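14 kDa fatty acid-binding protein (Schistosoma mansoni, PDB 1VYG) binds fatty acids such as arachidonic, oleic, palmitic and linolenic acid inside a beta-barrel and may take part in their transport. Local coordinates at residues F66-E71 / V86-E91; L94-V99 / I107-D112; N103-V108 / T118-G123. All blocks are in the same frame, centred on the assembly; numbering follows the deposited sequence.

Contact 1: residues F66-E71 / V86-E91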
loop_
_atom_site.group_PDB
_atom_site.type_symbol
_atom_site.label_atom_id
_atom_site.label_comp_id
_atom_site.label_asym_id
_atom_site.label_seq_id
_atom_site.Cartn_x
_atom_site.Cartn_y
_atom_site.Cartn_z
ATOM N N PHE A 66 2.402 8.514 -9.034
ATOM C CA PHE A 66 1.502 9.547 -8.584
ATOM C C PHE A 66 2.188 10.861 -8.201
ATOM O O PHE A 66 3.311 10.886 -7.701
ATOM C CB PHE A 66 0.673 9.011 -7.411
ATOM C CG PHE A 66 1.489 8.387 -6.304
ATOM C CD1 PHE A 66 1.650 7.015 -6.234
ATOM C CD2 PHE A 66 2.061 9.172 -5.310
ATOM C CE1 PHE A 66 2.399 6.433 -5.198
ATOM C CE2 PHE A 66 2.795 8.596 -4.264
ATOM C CZ PHE A 66 2.971 7.235 -4.214
ATOM N N LYS A 67 1.492 11.951 -8.488
ATOM C CA LYS A 67 1.667 13.224 -7.805
ATOM C C LYS A 67 0.863 13.178 -6.492
ATOM O O LYS A 67 -0.177 12.520 -6.425
ATOM C CB LYS A 67 1.146 14.357 -8.707
ATOM C CG LYS A 67 1.613 15.761 -8.345
ATOM C CD LYS A 67 1.914 16.619 -9.595
ATOM C CE LYS A 67 2.789 15.865 -10.620
ATOM N NZ LYS A 67 3.562 16.748 -11.542
ATOM N N PHE A 68 1.344 13.869 -5.454
ATOM C CA PHE A 68 0.625 13.942 -4.183
ATOM C C PHE A 68 -0.568 14.872 -4.308
ATOM O O PHE A 68 -0.436 15.979 -4.815
ATOM C CB PHE A 68 1.533 14.433 -3.042
ATOM C CG PHE A 68 2.670 13.500 -2.728
ATOM C CD1 PHE A 68 2.422 12.212 -2.268
ATOM C CD2 PHE A 68 3.986 13.903 -2.899
ATOM C CE1 PHE A 68 3.463 11.345 -1.993
ATOM C CE2 PHE A 68 5.029 13.041 -2.617
ATOM C CZ PHE A 68 4.767 11.754 -2.171
ATOM N N GLY A 69 -1.724 14.412 -3.839
ATOM C CA GLY A 69 -2.941 15.196 -3.833
ATOM C C GLY A 69 -3.754 14.944 -5.086
ATOM O O GLY A 69 -4.959 15.229 -5.133
ATOM N N GLU A 70 -3.098 14.363 -6.085
ATOM C CA GLU A 70 -3.625 14.311 -7.430
ATOM C C GLU A 70 -4.322 12.975 -7.647
ATOM O O GLU A 70 -3.682 11.940 -7.688
ATOM C CB GLU A 70 -2.474 14.503 -8.427
ATOM C CG GLU A 70 -2.789 14.064 -9.851
ATOM C CD GLU A 70 -1.854 14.656 -10.896
ATOM O OE1 GLU A 70 -1.212 13.842 -11.617
ATOM O OE2 GLU A 70 -1.787 15.923 -11.009
ATOM N N GLU A 71 -5.634 13.001 -7.798
ATOM C CA GLU A 71 -6.387 11.782 -7.998
ATOM C C GLU A 71 -5.897 11.067 -9.261
ATOM O O GLU A 71 -5.382 11.699 -10.188
ATOM C CB GLU A 71 -7.876 12.103 -8.082
ATOM C CG GLU A 71 -8.816 10.904 -8.026
ATOM C CD GLU A 71 -9.991 11.062 -8.965
ATOM O OE1 GLU A 71 -11.137 10.886 -8.502
ATOM O OE2 GLU A 71 -9.773 11.378 -10.165
ATOM N N VAL A 86 -2.924 9.816 -3.127
ATOM C CA VAL A 86 -1.906 9.763 -2.078
ATOM C C VAL A 86 -1.581 11.172 -1.572
ATOM O O VAL A 86 -1.086 11.993 -2.319
ATOM C CB VAL A 86 -0.570 9.084 -2.533
ATOM C CG1 VAL A 86 0.295 8.771 -1.320
ATOM C CG2 VAL A 86 -0.826 7.812 -3.355
ATOM N N GLU A 87 -1.844 11.431 -0.294
ATOM C CA GLU A 87 -1.463 12.685 0.347
ATOM C C GLU A 87 -0.138 12.541 1.100
ATOM O O GLU A 87 0.130 11.512 1.701
ATOM C CB GLU A 87 -2.568 13.159 1.306
ATOM C CG GLU A 87 -3.965 13.262 0.685
ATOM C CD GLU A 87 -4.178 14.500 -0.186
ATOM O OE1 GLU A 87 -5.350 14.729 -0.623
ATOM O OE2 GLU A 87 -3.186 15.233 -0.456
ATOM N N LYS A 88 0.693 13.574 1.047
ATOM C CA LYS A 88 1.855 13.671 1.922
ATOM C C LYS A 88 1.440 14.228 3.291
ATOM O O LYS A 88 1.010 15.379 3.408
ATOM C CB LYS A 88 2.919 14.555 1.284
ATOM C CG LYS A 88 4.277 14.462 1.933
ATOM C CD LYS A 88 5.382 14.970 1.002
ATOM C CE LYS A 88 5.553 16.487 1.049
ATOM N NZ LYS A 88 6.983 16.886 0.784
ATOM N N ASN A 89 1.545 13.390 4.321
ATOM C CA ASN A 89 1.281 13.802 5.696
ATOM C C ASN A 89 2.531 14.468 6.262
ATOM O O ASN A 89 2.477 15.577 6.817
ATOM C CB ASN A 89 0.858 12.607 6.564
ATOM C CG ASN A 89 -0.202 11.753 5.897
ATOM O OD1 ASN A 89 0.049 10.631 5.499
ATOM N ND2 ASN A 89 -1.388 12.298 5.755
ATOM N N SER A 90 3.657 13.781 6.118
ATOM C CA SER A 90 4.946 14.314 6.506
ATOM C C SER A 90 5.983 13.823 5.518
ATOM O O SER A 90 5.640 13.371 4.430
ATOM C CB SER A 90 5.288 13.863 7.924
ATOM O OG SER A 90 5.786 12.538 7.929
ATOM N N GLU A 91 7.250 13.935 5.893
ATOM C CA GLU A 91 8.347 13.386 5.100
ATOM C C GLU A 91 8.515 11.871 5.318
ATOM O O GLU A 91 8.985 11.157 4.430
ATOM C CB GLU A 91 9.652 14.117 5.445
ATOM C CG GLU A 91 9.706 15.547 4.914
ATOM C CD GLU A 91 9.932 15.605 3.419
ATOM O OE1 GLU A 91 9.268 16.424 2.749
ATOM O OE2 GLU A 91 10.777 14.833 2.907
HETATM O O HOH W 1 -2.067 10.817 -5.654
#
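The Phe66 ring carries the CG2 methyl of Val86 squarely on one face: CG2 stands 3.6 Å from the ring centroid and only 5° off the normal, a CH-pi contact centred on the ring. At the edge of the same ring, in its plane, comes CE1 of Phe68. The Phe68 ring has Lys88 CB above one face, offset toward the rim and 4.3 Å from the centroid, while the carbonyl oxygen of Val86 meets its edge, with Phe68 CD1 3.5 Å from Val86 O. Phe66 holds CG between its backbone N and carbonyl carbon (chi1 51°), and this turns the ring across the Val86 side chain at about a right angle.

Val86 O is also the polar link of the contact. It accepts the N-H of Gly69 at 2.9 Å, with the donor above the carbonyl plane, and Phe68 CA lies 3.2 Å from the same oxygen in a C-H...O contact. Val86 N faces the same loop and donates to a water at 2.8 Å, which is placed to donate to Lys67 O, 2.7 Å away, and also to Glu70 O. The aliphatic part of Lys88 packs over Phe68, while NZ forms a salt bridge with Glu91 OE1 and a hydrogen bond with Ser2 OG.

This is the turn that links strands 61-66 and 72-75, between which fatty acid-binding proteins have their characteristic gap. The chemistry implies a mixed closure: CH-pi and apolar packing of Phe66, Phe68 and Val86, and one direct bond plus one water joining the turn to strand 81-88.

Contact 2: residues L94-V99 / I107-D112. With ACD (arachidonic acid), chain B.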
loop_
_atom_site.group_PDB
_atom_site.type_symbol
_atom_site.label_atom_id
_atom_site.label_comp_id
_atom_site.label_asym_id
_atom_site.label_seq_id
_atom_site.Cartn_x
_atom_site.Cartn_y
_atom_site.Cartn_z
ATOM N N LEU A 94 2.909 8.965 4.419
ATOM C CA LEU A 94 1.931 9.294 3.389
ATOM C C LEU A 94 0.691 8.422 3.512
ATOM O O LEU A 94 0.701 7.410 4.212
ATOM C CB LEU A 94 2.547 9.209 1.994
ATOM C CG LEU A 94 3.461 8.056 1.627
ATOM C CD1 LEU A 94 2.612 6.829 1.371
ATOM C CD2 LEU A 94 4.320 8.382 0.402
ATOM N N THR A 95 -0.388 8.848 2.852
ATOM C CA THR A 95 -1.695 8.231 3.010
ATOM C C THR A 95 -2.445 8.067 1.681
ATOM O O THR A 95 -2.826 9.028 1.041
ATOM C CB THR A 95 -2.522 9.043 4.006
ATOM O OG1 THR A 95 -1.810 9.135 5.244
ATOM C CG2 THR A 95 -3.822 8.328 4.381
ATOM N N GLN A 96 -2.670 6.816 1.303
ATOM C CA GLN A 96 -3.249 6.474 0.037
ATOM C C GLN A 96 -4.655 6.041 0.316
ATOM O O GLN A 96 -4.864 4.975 0.896
ATOM C CB GLN A 96 -2.461 5.335 -0.620
ATOM C CG GLN A 96 -3.240 4.554 -1.658
ATOM C CD GLN A 96 -2.358 3.727 -2.552
ATOM O OE1 GLN A 96 -1.283 3.291 -2.146
ATOM N NE2 GLN A 96 -2.816 3.491 -3.770
ATOM N N THR A 97 -5.625 6.842 -0.111
ATOM C CA THR A 97 -7.021 6.451 0.023
ATOM C C THR A 97 -7.458 5.886 -1.323
ATOM O O THR A 97 -7.051 6.367 -2.363
ATOM C CB THR A 97 -7.918 7.612 0.543
ATOM O OG1 THR A 97 -8.503 8.308 -0.547
ATOM C CG2 THR A 97 -7.091 8.705 1.270
ATOM N N GLN A 98 -8.246 4.826 -1.280
ATOM C CA GLN A 98 -8.584 4.044 -2.450
ATOM C C GLN A 98 -10.089 3.946 -2.448
ATOM O O GLN A 98 -10.676 3.331 -1.547
ATOM C CB GLN A 98 -7.983 2.635 -2.373
ATOM C CG GLN A 98 -6.600 2.536 -2.954
ATOM C CD GLN A 98 -6.022 1.136 -2.878
ATOM O OE1 GLN A 98 -6.230 0.425 -1.907
ATOM N NE2 GLN A 98 -5.297 0.744 -3.907
ATOM N N VAL A 99 -10.708 4.545 -3.458
ATOM C CA VAL A 99 -12.154 4.590 -3.518
ATOM C C VAL A 99 -12.645 3.720 -4.649
ATOM O O VAL A 99 -12.354 3.955 -5.810
ATOM C CB VAL A 99 -12.691 6.019 -3.652
ATOM C CG1 VAL A 99 -14.218 6.005 -3.690
ATOM C CG2 VAL A 99 -12.215 6.866 -2.477
ATOM N N ILE A 107 -4.740 3.806 3.364
ATOM C CA ILE A 107 -3.518 3.073 3.596
ATOM C C ILE A 107 -2.465 4.061 4.033
ATOM O O ILE A 107 -1.876 4.773 3.211
ATOM C CB ILE A 107 -3.084 2.337 2.319
ATOM C CG1 ILE A 107 -4.138 1.322 1.902
ATOM C CG2 ILE A 107 -1.792 1.619 2.516
ATOM C CD1 ILE A 107 -4.386 1.308 0.428
ATOM N N VAL A 108 -2.248 4.113 5.337
ATOM C CA VAL A 108 -1.198 4.923 5.910
ATOM C C VAL A 108 0.047 4.050 5.829
ATOM O O VAL A 108 0.012 2.895 6.253
ATOM C CB VAL A 108 -1.563 5.374 7.364
ATOM C CG1 VAL A 108 -0.535 6.332 7.948
ATOM C CG2 VAL A 108 -2.951 6.063 7.388
ATOM N N ARG A 109 1.087 4.575 5.173
ATOM C CA ARG A 109 2.445 4.053 5.203
ATOM C C ARG A 109 3.314 5.062 5.920
ATOM O O ARG A 109 3.296 6.230 5.597
ATOM C CB ARG A 109 3.007 3.867 3.797
ATOM C CG ARG A 109 2.179 2.939 2.912
ATOM C CD ARG A 109 2.826 2.624 1.584
ATOM N NE ARG A 109 2.138 1.509 0.964
ATOM C CZ ARG A 109 0.964 1.610 0.334
ATOM N NH1 ARG A 109 0.359 2.777 0.161
ATOM N NH2 ARG A 109 0.398 0.526 -0.154
ATOM N N GLU A 110 4.100 4.595 6.874
ATOM C CA GLU A 110 4.882 5.460 7.734
ATOM C C GLU A 110 6.259 4.842 7.941
ATOM O O GLU A 110 6.365 3.744 8.436
ATOM C CB GLU A 110 4.180 5.602 9.080
ATOM C CG GLU A 110 4.744 6.715 9.936
ATOM C CD GLU A 110 4.126 6.775 11.319
ATOM O OE1 GLU A 110 3.102 6.071 11.544
ATOM O OE2 GLU A 110 4.690 7.514 12.172
ATOM N N VAL A 111 7.304 5.548 7.535
ATOM C CA VAL A 111 8.669 5.099 7.749
ATOM C C VAL A 111 9.140 5.485 9.134
ATOM O O VAL A 111 9.049 6.630 9.514
ATOM C CB VAL A 111 9.636 5.701 6.723
ATOM C CG1 VAL A 111 11.076 5.317 7.072
ATOM C CG2 VAL A 111 9.260 5.241 5.306
ATOM N N ASP A 112 9.632 4.503 9.873
ATOM C CA ASP A 112 10.284 4.710 11.151
ATOM C C ASP A 112 11.534 3.812 11.226
ATOM O O ASP A 112 11.475 2.664 11.678
ATOM C CB ASP A 112 9.316 4.405 12.296
ATOM C CG ASP A 112 9.894 4.759 13.648
ATOM O OD1 ASP A 112 9.218 4.527 14.676
ATOM O OD2 ASP A 112 11.013 5.294 13.779
HETATM C C1 ACD B . 0.620 -2.795 1.483
HETATM C C2 ACD B . -0.827 -2.493 1.764
HETATM C C3 ACD B . -1.626 -2.757 0.491
HETATM C C4 ACD B . -3.009 -3.300 0.861
HETATM C C5 ACD B . -4.103 -2.289 0.536
HETATM C C6 ACD B . -5.370 -2.725 0.466
HETATM C C7 ACD B . -5.714 -4.180 0.717
HETATM C C8 ACD B . -6.622 -4.549 -0.394
HETATM C C9 ACD B . -6.561 -5.653 -1.134
HETATM C C10 ACD B . -5.569 -6.765 -1.008
HETATM C C11 ACD B . -6.263 -7.926 -1.670
HETATM C C12 ACD B . -5.706 -9.111 -1.833
HETATM C C13 ACD B . -4.309 -9.388 -1.382
HETATM C C14 ACD B . -3.518 -9.948 -2.553
HETATM C C15 ACD B . -2.181 -9.917 -2.594
HETATM C C16 ACD B . -1.332 -9.361 -1.460
HETATM C C17 ACD B . -0.553 -8.137 -1.912
HETATM C C18 ACD B . 0.342 -8.476 -3.100
HETATM C C19 ACD B . -0.101 -7.646 -4.296
HETATM C C20 ACD B . 0.690 -7.962 -5.568
HETATM O O1 ACD B . 1.282 -2.140 0.673
HETATM O O2 ACD B . 1.152 -3.821 2.135
#
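The hairpin of strands 93-99 and 104-112 is part of the fatty acid-binding protein beta-barrel, and its inward side carries Arg109, which binds the carboxylate of arachidonic acid. Arg109 NH2 donates to O1 of the ligand at 2.9 Å in a fairly straight bond (160°), with O1 at the edge of the guanidinium and in its plane. Tyr131 OH and Arg129 NE also bond to the fatty acid.

The other terminal nitrogen is held by the neighbouring strand: Arg109 NH1 donates to Gln96 OE1 at 2.9 Å. The bond is bent: NH1 lies in the carbonyl plane of the amide, but OE1 is tilted out of the guanidinium plane, the two groups being turned 52° against each other. Gln96 reaches this position with CG opposite its backbone N (chi1 158°) and an extended chain beyond. Two different N-H groups of Arg109 thus serve two acceptors, which is consistent with Gln96 acting as a second-shell residue that positions Arg109. Ile107 CG2 lies over one face of the guanidinium, toward its rim, and Leu94 CD1 packs on Arg109 CB at 3.8 Å.

Further along the cavity wall, Ile107 CD1 is wedged between protein and lipid, 3.1 Å from Gln98 OE1 and 3.6 Å from ligand C5. Two hydrogen-bonded pairs, Leu94 with Arg109 and Gln96 with Ile107, supply four backbone bonds that fix the antiparallel register. Between them falls the non-hydrogen-bonded pair Thr95 and Val108, whose side chains lie on the outer face, pointing the same way, with Thr95 CG2 3.9 Å from Val108 CG2.

Contact 3: residues N103-V108 / T118-G123. With ACD (arachidonic acid), chain B.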
loop_
_atom_site.group_PDB
_atom_site.type_symbol
_atom_site.label_atom_id
_atom_site.label_comp_id
_atom_site.label_asym_id
_atom_site.label_seq_id
_atom_site.Cartn_x
_atom_site.Cartn_y
_atom_site.Cartn_z
ATOM N N ASN A 103 -16.496 0.356 -1.110
ATOM C CA ASN A 103 -15.683 0.674 0.055
ATOM C C ASN A 103 -14.635 1.709 -0.251
ATOM O O ASN A 103 -14.285 1.908 -1.397
ATOM C CB ASN A 103 -14.940 -0.574 0.534
ATOM C CG ASN A 103 -15.790 -1.473 1.374
ATOM O OD1 ASN A 103 -16.184 -1.111 2.482
ATOM N ND2 ASN A 103 -16.074 -2.665 0.859
ATOM N N THR A 104 -14.109 2.331 0.798
ATOM C CA THR A 104 -12.944 3.206 0.718
ATOM C C THR A 104 -11.840 2.654 1.617
ATOM O O THR A 104 -12.038 2.541 2.821
ATOM C CB THR A 104 -13.340 4.632 1.184
ATOM O OG1 THR A 104 -14.199 5.228 0.208
ATOM C CG2 THR A 104 -12.131 5.586 1.247
ATOM N N THR A 105 -10.698 2.294 1.029
ATOM C CA THR A 105 -9.518 1.841 1.782
ATOM C C THR A 105 -8.515 2.977 1.965
ATOM O O THR A 105 -8.077 3.562 1.007
ATOM C CB THR A 105 -8.814 0.669 1.063
ATOM O OG1 THR A 105 -9.744 -0.375 0.765
ATOM C CG2 THR A 105 -7.784 -0.018 1.975
ATOM N N VAL A 106 -8.170 3.280 3.208
ATOM C CA VAL A 106 -7.118 4.230 3.533
ATOM C C VAL A 106 -5.871 3.475 3.967
ATOM O O VAL A 106 -5.927 2.620 4.862
ATOM C CB VAL A 106 -7.528 5.128 4.700
ATOM C CG1 VAL A 106 -6.379 6.121 5.046
ATOM C CG2 VAL A 106 -8.819 5.866 4.363
ATOM N N ILE A 107 -4.740 3.806 3.364
ATOM C CA ILE A 107 -3.518 3.073 3.596
ATOM C C ILE A 107 -2.465 4.061 4.033
ATOM O O ILE A 107 -1.876 4.773 3.211
ATOM C CB ILE A 107 -3.084 2.337 2.319
ATOM C CG1 ILE A 107 -4.138 1.322 1.902
ATOM C CG2 ILE A 107 -1.792 1.619 2.516
ATOM C CD1 ILE A 107 -4.386 1.308 0.428
ATOM N N VAL A 108 -2.248 4.113 5.337
ATOM C CA VAL A 108 -1.198 4.923 5.910
ATOM C C VAL A 108 0.047 4.050 5.829
ATOM O O VAL A 108 0.012 2.895 6.253
ATOM C CB VAL A 108 -1.563 5.374 7.364
ATOM C CG1 VAL A 108 -0.535 6.332 7.948
ATOM C CG2 VAL A 108 -2.951 6.063 7.388
ATOM N N THR A 118 2.514 -0.119 7.482
ATOM C CA THR A 118 1.408 0.121 6.582
ATOM C C THR A 118 0.157 -0.203 7.356
ATOM O O THR A 118 -0.083 -1.344 7.669
ATOM C CB THR A 118 1.508 -0.780 5.362
ATOM O OG1 THR A 118 2.613 -0.364 4.551
ATOM C CG2 THR A 118 0.284 -0.619 4.459
ATOM N N THR A 119 -0.615 0.820 7.700
ATOM C CA THR A 119 -1.898 0.640 8.331
ATOM C C THR A 119 -2.940 0.649 7.235
ATOM O O THR A 119 -2.934 1.528 6.418
ATOM C CB THR A 119 -2.139 1.775 9.313
ATOM O OG1 THR A 119 -1.001 1.915 10.178
ATOM C CG2 THR A 119 -3.284 1.457 10.219
ATOM N N VAL A 120 -3.819 -0.350 7.208
ATOM C CA VAL A 120 -4.876 -0.387 6.206
ATOM C C VAL A 120 -6.254 -0.408 6.877
ATOM O O VAL A 120 -6.535 -1.248 7.703
ATOM C CB VAL A 120 -4.713 -1.563 5.237
ATOM C CG1 VAL A 120 -5.633 -1.386 4.059
ATOM C CG2 VAL A 120 -3.268 -1.655 4.753
ATOM N N THR A 121 -7.106 0.537 6.501
ATOM C CA THR A 121 -8.371 0.753 7.181
ATOM C C THR A 121 -9.523 0.784 6.177
ATOM O O THR A 121 -9.522 1.571 5.235
ATOM C CB THR A 121 -8.315 2.063 7.992
ATOM O OG1 THR A 121 -7.068 2.141 8.692
ATOM C CG2 THR A 121 -9.348 2.057 9.112
ATOM N N VAL A 122 -10.471 -0.123 6.362
ATOM C CA VAL A 122 -11.725 -0.075 5.650
ATOM C C VAL A 122 -12.823 0.090 6.685
ATOM O O VAL A 122 -13.170 -0.846 7.404
ATOM C CB VAL A 122 -11.960 -1.343 4.819
ATOM C CG1 VAL A 122 -13.238 -1.181 3.959
ATOM C CG2 VAL A 122 -10.738 -1.630 3.944
ATOM N N GLY A 123 -13.350 1.303 6.763
ATOM C CA GLY A 123 -14.313 1.660 7.777
ATOM C C GLY A 123 -13.698 1.530 9.149
ATOM O O GLY A 123 -12.715 2.199 9.469
HETATM C C1 ACD B . 0.620 -2.795 1.483
HETATM C C2 ACD B . -0.827 -2.493 1.764
HETATM C C3 ACD B . -1.626 -2.757 0.491
HETATM C C4 ACD B . -3.009 -3.300 0.861
HETATM C C5 ACD B . -4.103 -2.289 0.536
HETATM C C6 ACD B . -5.370 -2.725 0.466
HETATM C C7 ACD B . -5.714 -4.180 0.717
HETATM C C8 ACD B . -6.622 -4.549 -0.394
HETATM C C9 ACD B . -6.561 -5.653 -1.134
HETATM C C10 ACD B . -5.569 -6.765 -1.008
HETATM C C11 ACD B . -6.263 -7.926 -1.670
HETATM C C12 ACD B . -5.706 -9.111 -1.833
HETATM C C13 ACD B . -4.309 -9.388 -1.382
HETATM C C14 ACD B . -3.518 -9.948 -2.553
HETATM C C15 ACD B . -2.181 -9.917 -2.594
HETATM C C16 ACD B . -1.332 -9.361 -1.460
HETATM C C17 ACD B . -0.553 -8.137 -1.912
HETATM C C18 ACD B . 0.342 -8.476 -3.100
HETATM C C19 ACD B . -0.101 -7.646 -4.296
HETATM C C20 ACD B . 0.690 -7.962 -5.568
HETATM O O1 ACD B . 1.282 -2.140 0.673
HETATM O O2 ACD B . 1.152 -3.821 2.135
HETATM O O HOH W 2 -4.900 3.489 7.675
HETATM O O HOH W 3 0.891 3.191 9.148
#
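At Thr105 a chi1 of -52° puts OG1 beside the backbone N and CG2 opposite it, and at Val120 CG1 stands opposite the N (chi1 -168°); the two methyls, Thr105 CG2 and Val120 CG1, are modelled 3.3 Å apart, doubtfully short. The same choice at Thr118 (chi1 -70° for OG1) swings CG2 alongside Ile107, where Thr118 CG2 lies 3.6 Å from Ile107 CG2. That threonine methyl also touches the fatty acid, 3.5 Å from ligand C2 next to the carboxylate. Val120 CG1 makes two further contacts, with Ile107 CG1 at 3.8 Å and with ligand C6, also at 3.8 Å.

These groups line the cavity side of the antiparallel hairpin formed by strands 104-112 and 115-122 of the beta-barrel, and form a wall of methyls along the first carbons of the lipid chain. The backbones are joined through the hydrogen-bonded pairs Val106 with Thr121 and Val108 with Thr119, two bonds in each.

On the outer face the threonine hydroxyls turn to water. One water donates to Val106 O at 3.1 Å and hydrogen-bonds Thr121 OG1, adding a second partner to a carbonyl that already takes Thr121 N.

Back on the cavity side, at the far end of the hairpin, Asn103 OD1 sits 3.3 Å from Val122 CG1, the two side chains crossing at about a right angle, and Thr105 OG1 touches Val122 CG2. Leu25 packs against Asn103, Thr105 and Val122.

In the fold
All three contacts reach the same barrel sheet, stepping from the turn at 66-71 toward the ligand. Contacts 1 and 2, centres 9 Å apart, meet where strand 81-88 pairs with 93-99: Glu87 N is 2.9 Å from Thr95 O, a probable hydrogen bond. Contacts 2 and 3, whose centres are 8 Å apart, share Ile107 and Val108 on the common strand 104-112, which is paired on both sides. Both touch the arachidonic acid, contact 2 at its carboxylate and, through the shared Ile107, its chain, contact 3 along the chain. Contact 1 stays more distant: the Phe66 side chain is about 10 Å from the ligand, though that of Val86 is about 6 Å from that of Arg109.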